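Local coordinates for protein BPH (Thiobacillus denitrificans, PDB 5OVS) that probably hydrolyses proteins or peptides as one subunit of a tetradecameric double-ring complex homologous to the proteasome, at residues T4-A15 and Y152-A163; D43-F54 and S107-R117. One frame throughout, in Å; residues are numbered along the deposited sequence.

Overall arrangement
The two contacts lie on the two stacked sheets of a proteasome-like subunit, their centres about 18 Å apart. Interaction 1 sets helix 159-173 on the outer side of the sheet containing strands 3-8 and 11-16. Interaction 2 joins neighbouring strands 44-48 and 111-115 inside the other sheet, near the centre of the chain. The sheets meet between them: Ile-5 and Ile-12 pack on strand 111-115, and Leu-112 reaches the backbone of Thr-4. Along the sequence, interaction 2 is nested within the loop that interaction 1 closes. Helix 74-91 covers the far side of the second sheet, which completes the four-layer helix-sheet-sheet-helix sandwich of N-terminal nucleophile hydrolases.

Interaction 1. Residues T4-A15 and Y152-A163; sequences TIVRKDGRIAIA and YRAPSLDAEAVA
Ala-13 meets the helix backbone at Glu-160, where the axis of helix 159-163 passes 7.0 Å from that of strand 11-15, the two at only 24°, while partner strand 4-8 runs nearly antiparallel to the helix. Small side chains permit so close a fit: Ala-13 CB comes within 3.4 Å of Glu-160 CA. Val-6 then spans one helical turn, CG1 against Ala-159 CB (3.7 Å) and CG2 against Ala-163 CB (3.6 Å). This is the outer helix-on-sheet layer of the Ntn-hydrolase sandwich; Ile-5, Ile-12 and Ile-14, on the opposite side of the hairpin, face strand 111-115. Polar groups secure both ends. Thr-4 OG1 donates to Ala-163 O from above the carbonyl plane. Tyr-152 OH donates to Arg-7 O at 2.6 Å, almost in line with the carbonyl (166°). Lys-8, with CG anti to its backbone N (chi1 174°) and an otherwise extended chain, carries NZ to the backbone ahead of helix 159-163, where it donates to Tyr-152 O and Leu-157 O, each 2.8 Å from NZ. Asp-158 has two tasks: OD1 caps the helix through Ala-161 N, whereas OD2 forms a salt bridge, 3.3 Å long, with NH1 of Arg-11, whose NE pairs with Glu-187.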
loop_
_atom_site.group_PDB
_atom_site.type_symbol
_atom_site.label_atom_id
_atom_site.label_comp_id
_atom_site.label_asym_id
_atom_site.label_seq_id
_atom_site.Cartn_x
_atom_site.Cartn_y
_atom_site.Cartn_z
ATOM N N THR K 4 20.923 -24.384 25.490
ATOM C CA THR K 4 22.349 -24.168 25.595
ATOM C C THR K 4 23.125 -25.471 25.399
ATOM O O THR K 4 22.614 -26.592 25.609
ATOM C CB THR K 4 22.736 -23.552 26.947
ATOM O OG1 THR K 4 22.323 -24.427 28.000
ATOM C CG2 THR K 4 22.068 -22.168 27.141
ATOM N N ILE K 5 24.372 -25.312 24.989
ATOM C CA ILE K 5 25.218 -26.448 24.769
ATOM C C ILE K 5 26.649 -26.066 25.138
ATOM O O ILE K 5 27.103 -24.968 24.836
ATOM C CB ILE K 5 25.087 -26.942 23.320
ATOM C CG1 ILE K 5 25.575 -28.386 23.222
ATOM C CG2 ILE K 5 25.792 -25.995 22.360
ATOM C CD1 ILE K 5 25.105 -29.089 21.982
ATOM N N VAL K 6 27.325 -26.969 25.838
ATOM C CA VAL K 6 28.618 -26.677 26.437
ATOM C C VAL K 6 29.532 -27.903 26.390
ATOM O O VAL K 6 29.108 -29.054 26.589
ATOM C CB VAL K 6 28.476 -26.210 27.890
ATOM C CG1 VAL K 6 29.843 -25.886 28.475
ATOM C CG2 VAL K 6 27.548 -25.003 27.980
ATOM N N ARG K 7 30.797 -27.604 26.142
ATOM C CA ARG K 7 31.855 -28.561 26.015
ATOM C C ARG K 7 32.961 -28.086 26.958
ATOM O O ARG K 7 33.527 -27.019 26.754
ATOM C CB ARG K 7 32.307 -28.493 24.560
ATOM C CG ARG K 7 33.304 -29.540 24.129
ATOM C CD ARG K 7 34.145 -29.035 22.970
ATOM N NE ARG K 7 35.361 -29.834 22.887
ATOM C CZ ARG K 7 35.632 -30.733 21.948
ATOM N NH1 ARG K 7 34.789 -30.959 20.948
ATOM N NH2 ARG K 7 36.776 -31.401 22.006
ATOM N N LYS K 8 33.258 -28.832 28.012
ATOM C CA LYS K 8 34.294 -28.389 28.943
ATOM C C LYS K 8 34.832 -29.534 29.763
ATOM O O LYS K 8 34.062 -30.329 30.286
ATOM C CB LYS K 8 33.750 -27.316 29.887
ATOM C CG LYS K 8 34.733 -26.906 30.967
ATOM C CD LYS K 8 34.171 -25.851 31.902
ATOM C CE LYS K 8 35.156 -25.565 33.027
ATOM N NZ LYS K 8 34.752 -24.425 33.896
ATOM N N ASP K 9 36.161 -29.589 29.877
ATOM C CA ASP K 9 36.869 -30.601 30.674
ATOM C C ASP K 9 36.506 -32.061 30.350
ATOM O O ASP K 9 36.263 -32.855 31.260
ATOM C CB ASP K 9 36.664 -30.339 32.175
ATOM C CG ASP K 9 37.266 -29.028 32.634
ATOM O OD1 ASP K 9 38.273 -28.577 32.059
ATOM O OD2 ASP K 9 36.738 -28.459 33.602
ATOM N N GLY K 10 36.485 -32.406 29.063
ATOM C CA GLY K 10 36.203 -33.779 28.624
ATOM C C GLY K 10 34.748 -34.208 28.772
ATOM O O GLY K 10 34.424 -35.393 28.647
ATOM N N ARG K 11 33.874 -33.232 29.004
ATOM C CA ARG K 11 32.465 -33.456 29.304
ATOM C C ARG K 11 31.633 -32.586 28.368
ATOM O O ARG K 11 32.036 -31.475 28.049
ATOM C CB ARG K 11 32.185 -33.027 30.742
ATOM C CG ARG K 11 32.489 -34.060 31.808
ATOM C CD ARG K 11 31.223 -34.826 32.110
ATOM N NE ARG K 11 31.267 -35.607 33.337
ATOM C CZ ARG K 11 30.652 -35.280 34.478
ATOM N NH1 ARG K 11 29.930 -34.161 34.602
ATOM N NH2 ARG K 11 30.774 -36.086 35.529
ATOM N N ILE K 12 30.464 -33.078 27.961
ATOM C CA ILE K 12 29.569 -32.331 27.091
ATOM C C ILE K 12 28.228 -32.219 27.784
ATOM O O ILE K 12 27.722 -33.202 28.313
ATOM C CB ILE K 12 29.437 -33.007 25.712
ATOM C CG1 ILE K 12 30.668 -32.689 24.860
ATOM C CG2 ILE K 12 28.173 -32.567 24.993
ATOM C CD1 ILE K 12 30.810 -33.542 23.614
ATOM N N ALA K 13 27.664 -31.010 27.802
ATOM C CA ALA K 13 26.354 -30.794 28.403
ATOM C C ALA K 13 25.431 -30.018 27.493
ATOM O O ALA K 13 25.872 -29.340 26.570
ATOM C CB ALA K 13 26.476 -30.089 29.733
ATOM N N ILE K 14 24.138 -30.157 27.755
ATOM C CA ILE K 14 23.107 -29.519 26.957
ATOM C C ILE K 14 21.931 -29.216 27.878
ATOM O O ILE K 14 21.589 -30.031 28.746
ATOM C CB ILE K 14 22.709 -30.392 25.740
ATOM C CG1 ILE K 14 21.755 -29.634 24.817
ATOM C CG2 ILE K 14 22.112 -31.733 26.167
ATOM C CD1 ILE K 14 21.518 -30.313 23.488
ATOM N N ALA K 15 21.349 -28.022 27.736
ATOM C CA ALA K 15 20.237 -27.625 28.607
ATOM C C ALA K 15 19.138 -26.877 27.868
ATOM O O ALA K 15 19.302 -26.479 26.721
ATOM C CB ALA K 15 20.751 -26.800 29.773
ATOM N N TYR K 152 32.228 -19.591 31.980
ATOM C CA TYR K 152 32.820 -20.734 31.293
ATOM C C TYR K 152 34.124 -21.174 31.942
ATOM O O TYR K 152 34.386 -22.369 32.099
ATOM C CB TYR K 152 33.059 -20.415 29.819
ATOM C CG TYR K 152 33.564 -21.601 29.040
ATOM C CD1 TYR K 152 32.802 -22.760 28.927
ATOM C CD2 TYR K 152 34.794 -21.562 28.413
ATOM C CE1 TYR K 152 33.258 -23.853 28.207
ATOM C CE2 TYR K 152 35.269 -22.645 27.705
ATOM C CZ TYR K 152 34.505 -23.790 27.600
ATOM O OH TYR K 152 34.997 -24.846 26.869
ATOM N N ARG K 153 34.930 -20.202 32.341
ATOM C CA ARG K 153 36.225 -20.493 32.908
ATOM C C ARG K 153 36.236 -20.438 34.428
ATOM O O ARG K 153 37.298 -20.469 35.016
ATOM C CB ARG K 153 37.265 -19.551 32.311
ATOM C CG ARG K 153 37.300 -19.643 30.797
ATOM C CD ARG K 153 38.393 -18.801 30.161
ATOM N NE ARG K 153 38.872 -19.420 28.917
ATOM C CZ ARG K 153 38.280 -19.330 27.724
ATOM N NH1 ARG K 153 37.153 -18.632 27.558
ATOM N NH2 ARG K 153 38.828 -19.942 26.677
ATOM N N ALA K 154 35.079 -20.385 35.072
ATOM C CA ALA K 154 35.038 -20.511 36.522
ATOM C C ALA K 154 35.359 -21.955 36.871
ATOM O O ALA K 154 34.699 -22.860 36.391
ATOM C CB ALA K 154 33.675 -20.131 37.068
ATOM N N PRO K 155 36.380 -22.177 37.710
ATOM C CA PRO K 155 36.852 -23.552 37.915
ATOM C C PRO K 155 35.894 -24.454 38.683
ATOM O O PRO K 155 35.940 -25.674 38.523
ATOM C CB PRO K 155 38.164 -23.375 38.688
ATOM C CG PRO K 155 38.163 -21.972 39.214
ATOM C CD PRO K 155 37.262 -21.170 38.333
ATOM N N SER K 156 35.031 -23.874 39.506
ATOM C CA SER K 156 34.059 -24.671 40.247
ATOM C C SER K 156 32.881 -25.212 39.397
ATOM O O SER K 156 32.096 -26.021 39.888
ATOM C CB SER K 156 33.511 -23.830 41.390
ATOM O OG SER K 156 32.914 -22.660 40.875
ATOM N N LEU K 157 32.749 -24.776 38.144
ATOM C CA LEU K 157 31.574 -25.130 37.325
ATOM C C LEU K 157 31.931 -26.085 36.194
ATOM O O LEU K 157 32.790 -25.778 35.377
ATOM C CB LEU K 157 30.929 -23.864 36.743
ATOM C CG LEU K 157 30.452 -22.828 37.773
ATOM C CD1 LEU K 157 30.023 -21.521 37.114
ATOM C CD2 LEU K 157 29.323 -23.384 38.625
ATOM N N ASP K 158 31.269 -27.234 36.138
ATOM C CA ASP K 158 31.472 -28.155 35.027
ATOM C C ASP K 158 30.616 -27.710 33.828
ATOM O O ASP K 158 29.940 -26.679 33.891
ATOM C CB ASP K 158 31.197 -29.614 35.454
ATOM C CG ASP K 158 29.724 -29.901 35.732
ATOM O OD1 ASP K 158 28.988 -28.969 36.124
ATOM O OD2 ASP K 158 29.312 -31.077 35.566
ATOM N N ALA K 159 30.653 -28.461 32.732
ATOM C CA ALA K 159 29.884 -28.094 31.532
ATOM C C ALA K 159 28.386 -28.002 31.809
ATOM O O ALA K 159 27.717 -27.108 31.304
ATOM C CB ALA K 159 30.140 -29.080 30.404
ATOM N N GLU K 160 27.857 -28.923 32.609
ATOM C CA GLU K 160 26.431 -28.909 32.912
ATOM C C GLU K 160 26.017 -27.659 33.701
ATOM O O GLU K 160 25.015 -27.032 33.403
ATOM C CB GLU K 160 26.028 -30.173 33.651
ATOM C CG GLU K 160 24.535 -30.266 33.904
ATOM C CD GLU K 160 24.087 -31.652 34.310
ATOM O OE1 GLU K 160 24.884 -32.396 34.917
ATOM O OE2 GLU K 160 22.927 -31.993 34.022
ATOM N N ALA K 161 26.802 -27.293 34.697
ATOM C CA ALA K 161 26.506 -26.114 35.499
ATOM C C ALA K 161 26.557 -24.852 34.659
ATOM O O ALA K 161 25.784 -23.923 34.877
ATOM C CB ALA K 161 27.483 -26.017 36.664
ATOM N N VAL K 162 27.465 -24.820 33.693
ATOM C CA VAL K 162 27.568 -23.669 32.800
ATOM C C VAL K 162 26.389 -23.612 31.818
ATOM O O VAL K 162 25.826 -22.524 31.568
ATOM C CB VAL K 162 28.908 -23.648 32.052
ATOM C CG1 VAL K 162 28.945 -22.498 31.062
ATOM C CG2 VAL K 162 30.052 -23.528 33.053
ATOM N N ALA K 163 26.021 -24.770 31.272
ATOM C CA ALA K 163 24.883 -24.875 30.351
ATOM C C ALA K 163 23.600 -24.471 31.046
ATOM O O ALA K 163 22.810 -23.713 30.503
ATOM C CB ALA K 163 24.756 -26.291 29.820
HETATM O O HOH W 1 32.690 -30.530 32.536
HETATM O O HOH W 2 27.277 -32.421 35.721
#

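Interaction 2. Residues D43-F54 and S107-R117; sequences DSYVAITGSATF and SRMDVLIANPR
Tyr-45 faces Ala-114 and Ala-47 faces Leu-112 as antiparallel hydrogen-bonded pairs, with Tyr-45 N 2.9 Å from Ala-114 O. Their side chains face the sheet of strand 3-8, where Ala-47 and Ala-114 need little room. On the other face, beneath helix 74-91, beta-branched residues fill the layer: Val-46 CG1 packs on Val-111 CB at 4.1 Å, and Ile-48 lies beside Val-111, pointing the same way. Past the strand, Thr-49 gives two donors to Asp-110 O: its backbone N, nearly straight on, and OG1, 3.0 Å away at an oblique 115°. Met-109 sets CB over one face of the Phe-54 ring; with CG between backbone N and carbonyl carbon (chi1 46°) and the chain extended beyond, its sulfur lies obliquely 4.6 Å from the ring centroid. At the other end Arg-117 NH2 donates to the syn lone pair of Asp-43 OD1 at 3.1 Å, carboxylate and guanidinium planes only 9° apart. An Asx turn from Asn-115 OD1 to Arg-117 N shapes the bend behind that arginine, and Asp-72 takes its NE. Two carboxylates thus fix the guanidinium's rotation and balance its charge, while the double grip on Asp-110 O continues the pairing to Thr-49, which touches Thr-1, the chain's first residue.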
loop_
_atom_site.group_PDB
_atom_site.type_symbol
_atom_site.label_atom_id
_atom_site.label_comp_id
_atom_site.label_asym_id
_atom_site.label_seq_id
_atom_site.Cartn_x
_atom_site.Cartn_y
_atom_site.Cartn_z
ATOM N N ASP K 43 22.361 -41.683 20.158
ATOM C CA ASP K 43 23.073 -41.183 21.321
ATOM C C ASP K 43 23.324 -39.674 21.231
ATOM O O ASP K 43 24.241 -39.159 21.869
ATOM C CB ASP K 43 24.373 -41.951 21.536
ATOM C CG ASP K 43 25.415 -41.645 20.486
ATOM O OD1 ASP K 43 25.049 -41.164 19.387
ATOM O OD2 ASP K 43 26.614 -41.887 20.770
ATOM N N SER K 44 22.514 -38.972 20.442
ATOM C CA SER K 44 22.494 -37.511 20.469
ATOM C C SER K 44 21.287 -36.999 21.247
ATOM O O SER K 44 20.253 -37.659 21.312
ATOM C CB SER K 44 22.457 -36.934 19.051
ATOM O OG SER K 44 23.660 -37.193 18.357
ATOM N N TYR K 45 21.430 -35.819 21.839
ATOM C CA TYR K 45 20.298 -35.093 22.392
ATOM C C TYR K 45 20.103 -33.882 21.526
ATOM O O TYR K 45 21.064 -33.176 21.233
ATOM C CB TYR K 45 20.564 -34.635 23.811
ATOM C CG TYR K 45 20.655 -35.757 24.808
ATOM C CD1 TYR K 45 19.520 -36.424 25.247
ATOM C CD2 TYR K 45 21.877 -36.141 25.323
ATOM C CE1 TYR K 45 19.609 -37.455 26.173
ATOM C CE2 TYR K 45 21.978 -37.167 26.246
ATOM C CZ TYR K 45 20.845 -37.819 26.665
ATOM O OH TYR K 45 20.962 -38.837 27.582
ATOM N N VAL K 46 18.863 -33.647 21.115
ATOM C CA VAL K 46 18.535 -32.524 20.266
ATOM C C VAL K 46 17.619 -31.570 21.034
ATOM O O VAL K 46 16.562 -31.969 21.513
ATOM C CB VAL K 46 17.874 -32.989 18.952
ATOM C CG1 VAL K 46 17.655 -31.812 18.006
ATOM C CG2 VAL K 46 18.735 -34.049 18.286
ATOM N N ALA K 47 18.061 -30.323 21.154
ATOM C CA ALA K 47 17.335 -29.279 21.861
ATOM C C ALA K 47 16.756 -28.341 20.820
ATOM O O ALA K 47 17.479 -27.866 19.951
ATOM C CB ALA K 47 18.265 -28.530 22.800
ATOM N N ILE K 48 15.453 -28.087 20.911
ATOM C CA ILE K 48 14.702 -27.517 19.797
ATOM C C ILE K 48 14.041 -26.197 20.182
ATOM O O ILE K 48 13.406 -26.122 21.211
ATOM C CB ILE K 48 13.638 -28.510 19.314
ATOM C CG1 ILE K 48 14.302 -29.855 18.959
ATOM C CG2 ILE K 48 12.900 -27.941 18.116
ATOM C CD1 ILE K 48 13.356 -31.040 18.837
ATOM N N THR K 49 14.224 -25.159 19.362
ATOM C CA THR K 49 13.587 -23.848 19.575
ATOM C C THR K 49 12.551 -23.614 18.476
ATOM O O THR K 49 12.558 -24.306 17.460
ATOM C CB THR K 49 14.612 -22.702 19.530
ATOM O OG1 THR K 49 15.031 -22.472 18.180
ATOM C CG2 THR K 49 15.826 -23.030 20.362
ATOM N N GLY K 50 11.670 -22.636 18.671
ATOM C CA GLY K 50 10.580 -22.371 17.722
ATOM C C GLY K 50 9.273 -22.896 18.274
ATOM O O GLY K 50 9.145 -23.067 19.475
ATOM N N SER K 51 8.309 -23.164 17.400
ATOM C CA SER K 51 7.020 -23.751 17.811
ATOM C C SER K 51 7.219 -25.059 18.563
ATOM O O SER K 51 8.024 -25.887 18.160
ATOM C CB SER K 51 6.120 -24.015 16.591
ATOM O OG SER K 51 5.158 -25.043 16.849
ATOM N N ALA K 52 6.451 -25.243 19.634
ATOM C CA ALA K 52 6.512 -26.459 20.451
ATOM C C ALA K 52 6.083 -27.716 19.705
ATOM O O ALA K 52 6.232 -28.817 20.216
ATOM C CB ALA K 52 5.645 -26.293 21.689
ATOM N N THR K 53 5.515 -27.551 18.518
ATOM C CA THR K 53 5.097 -28.676 17.717
ATOM C C THR K 53 6.327 -29.398 17.155
ATOM O O THR K 53 6.282 -30.608 16.879
ATOM C CB THR K 53 4.163 -28.202 16.588
ATOM O OG1 THR K 53 3.083 -27.460 17.158
ATOM C CG2 THR K 53 3.591 -29.371 15.803
ATOM N N PHE K 54 7.434 -28.666 17.013
ATOM C CA PHE K 54 8.602 -29.198 16.312
ATOM C C PHE K 54 9.198 -30.418 16.992
ATOM O O PHE K 54 9.658 -31.337 16.320
ATOM C CB PHE K 54 9.659 -28.112 16.092
ATOM C CG PHE K 54 9.320 -27.170 14.971
ATOM C CD1 PHE K 54 9.097 -27.657 13.691
ATOM C CD2 PHE K 54 9.218 -25.801 15.192
ATOM C CE1 PHE K 54 8.773 -26.802 12.655
ATOM C CE2 PHE K 54 8.896 -24.941 14.159
ATOM C CZ PHE K 54 8.673 -25.438 12.890
ATOM N N SER K 107 13.759 -23.509 7.971
ATOM C CA SER K 107 13.081 -24.619 8.626
ATOM C C SER K 107 12.339 -24.140 9.888
ATOM O O SER K 107 11.672 -24.929 10.553
ATOM C CB SER K 107 14.070 -25.745 8.939
ATOM O OG SER K 107 14.712 -26.193 7.750
ATOM N N ARG K 108 12.463 -22.850 10.202
ATOM C CA ARG K 108 11.759 -22.196 11.307
ATOM C C ARG K 108 12.169 -22.643 12.709
ATOM O O ARG K 108 11.537 -22.242 13.691
ATOM C CB ARG K 108 10.241 -22.344 11.167
ATOM C CG ARG K 108 9.694 -21.922 9.818
ATOM C CD ARG K 108 9.918 -20.453 9.540
ATOM N NE ARG K 108 8.996 -20.022 8.493
ATOM C CZ ARG K 108 7.891 -19.292 8.681
ATOM N NH1 ARG K 108 7.550 -18.846 9.891
ATOM N NH2 ARG K 108 7.126 -18.980 7.636
ATOM N N MET K 109 13.223 -23.442 12.823
ATOM C CA MET K 109 13.720 -23.824 14.122
ATOM C C MET K 109 15.231 -23.755 14.124
ATOM O O MET K 109 15.881 -23.923 13.099
ATOM C CB MET K 109 13.239 -25.222 14.488
ATOM C CG MET K 109 13.398 -26.213 13.369
ATOM S SD MET K 109 13.279 -27.913 13.916
ATOM C CE MET K 109 13.591 -28.737 12.363
ATOM N N ASP K 110 15.782 -23.462 15.286
ATOM C CA ASP K 110 17.205 -23.543 15.502
ATOM C C ASP K 110 17.395 -24.706 16.469
ATOM O O ASP K 110 16.586 -24.887 17.376
ATOM C CB ASP K 110 17.709 -22.242 16.106
ATOM C CG ASP K 110 17.451 -21.039 15.208
ATOM O OD1 ASP K 110 17.783 -21.093 14.009
ATOM O OD2 ASP K 110 16.936 -20.020 15.702
ATOM N N VAL K 111 18.420 -25.526 16.277
ATOM C CA VAL K 111 18.668 -26.603 17.242
ATOM C C VAL K 111 20.117 -26.721 17.663
ATOM O O VAL K 111 21.019 -26.305 16.942
ATOM C CB VAL K 111 18.182 -27.982 16.739
ATOM C CG1 VAL K 111 16.755 -27.882 16.246
ATOM C CG2 VAL K 111 19.124 -28.525 15.671
ATOM N N LEU K 112 20.311 -27.260 18.860
ATOM C CA LEU K 112 21.627 -27.667 19.319
ATOM C C LEU K 112 21.624 -29.207 19.419
ATOM O O LEU K 112 20.620 -29.807 19.792
ATOM C CB LEU K 112 21.944 -27.010 20.651
ATOM C CG LEU K 112 21.874 -25.471 20.618
ATOM C CD1 LEU K 112 22.011 -24.913 22.019
ATOM C CD2 LEU K 112 22.954 -24.903 19.718
ATOM N N ILE K 113 22.735 -29.827 19.035
ATOM C CA ILE K 113 22.884 -31.285 19.009
ATOM C C ILE K 113 24.127 -31.670 19.798
ATOM O O ILE K 113 25.241 -31.344 19.398
ATOM C CB ILE K 113 23.053 -31.792 17.581
ATOM C CG1 ILE K 113 21.802 -31.467 16.778
ATOM C CG2 ILE K 113 23.335 -33.310 17.572
ATOM C CD1 ILE K 113 22.005 -31.577 15.292
ATOM N N ALA K 114 23.922 -32.348 20.921
ATOM C CA ALA K 114 25.008 -32.821 21.759
ATOM C C ALA K 114 25.174 -34.324 21.569
ATOM O O ALA K 114 24.223 -35.075 21.678
ATOM C CB ALA K 114 24.710 -32.518 23.212
ATOM N N ASN K 115 26.388 -34.762 21.273
ATOM C CA ASN K 115 26.717 -36.190 21.372
ATOM C C ASN K 115 28.194 -36.392 21.703
ATOM O O ASN K 115 28.987 -35.454 21.593
ATOM C CB ASN K 115 26.292 -36.946 20.106
ATOM C CG ASN K 115 27.113 -36.573 18.886
ATOM O OD1 ASN K 115 28.309 -36.854 18.807
ATOM N ND2 ASN K 115 26.454 -35.977 17.906
ATOM N N PRO K 116 28.574 -37.615 22.116
ATOM C CA PRO K 116 29.958 -37.815 22.514
ATOM C C PRO K 116 31.004 -37.268 21.534
ATOM O O PRO K 116 32.093 -36.881 21.968
ATOM C CB PRO K 116 30.063 -39.340 22.647
ATOM C CG PRO K 116 28.701 -39.752 23.085
ATOM C CD PRO K 116 27.761 -38.825 22.354
ATOM N N ARG K 117 30.696 -37.211 20.241
ATOM C CA ARG K 117 31.699 -36.779 19.274
ATOM C C ARG K 117 31.747 -35.268 19.004
ATOM O O ARG K 117 32.521 -34.823 18.173
ATOM C CB ARG K 117 31.593 -37.620 17.996
ATOM C CG ARG K 117 32.048 -39.060 18.264
ATOM C CD ARG K 117 31.420 -40.146 17.398
ATOM N NE ARG K 117 29.952 -40.143 17.325
ATOM C CZ ARG K 117 29.121 -40.494 18.307
ATOM N NH1 ARG K 117 29.578 -40.855 19.502
ATOM N NH2 ARG K 117 27.811 -40.461 18.092
#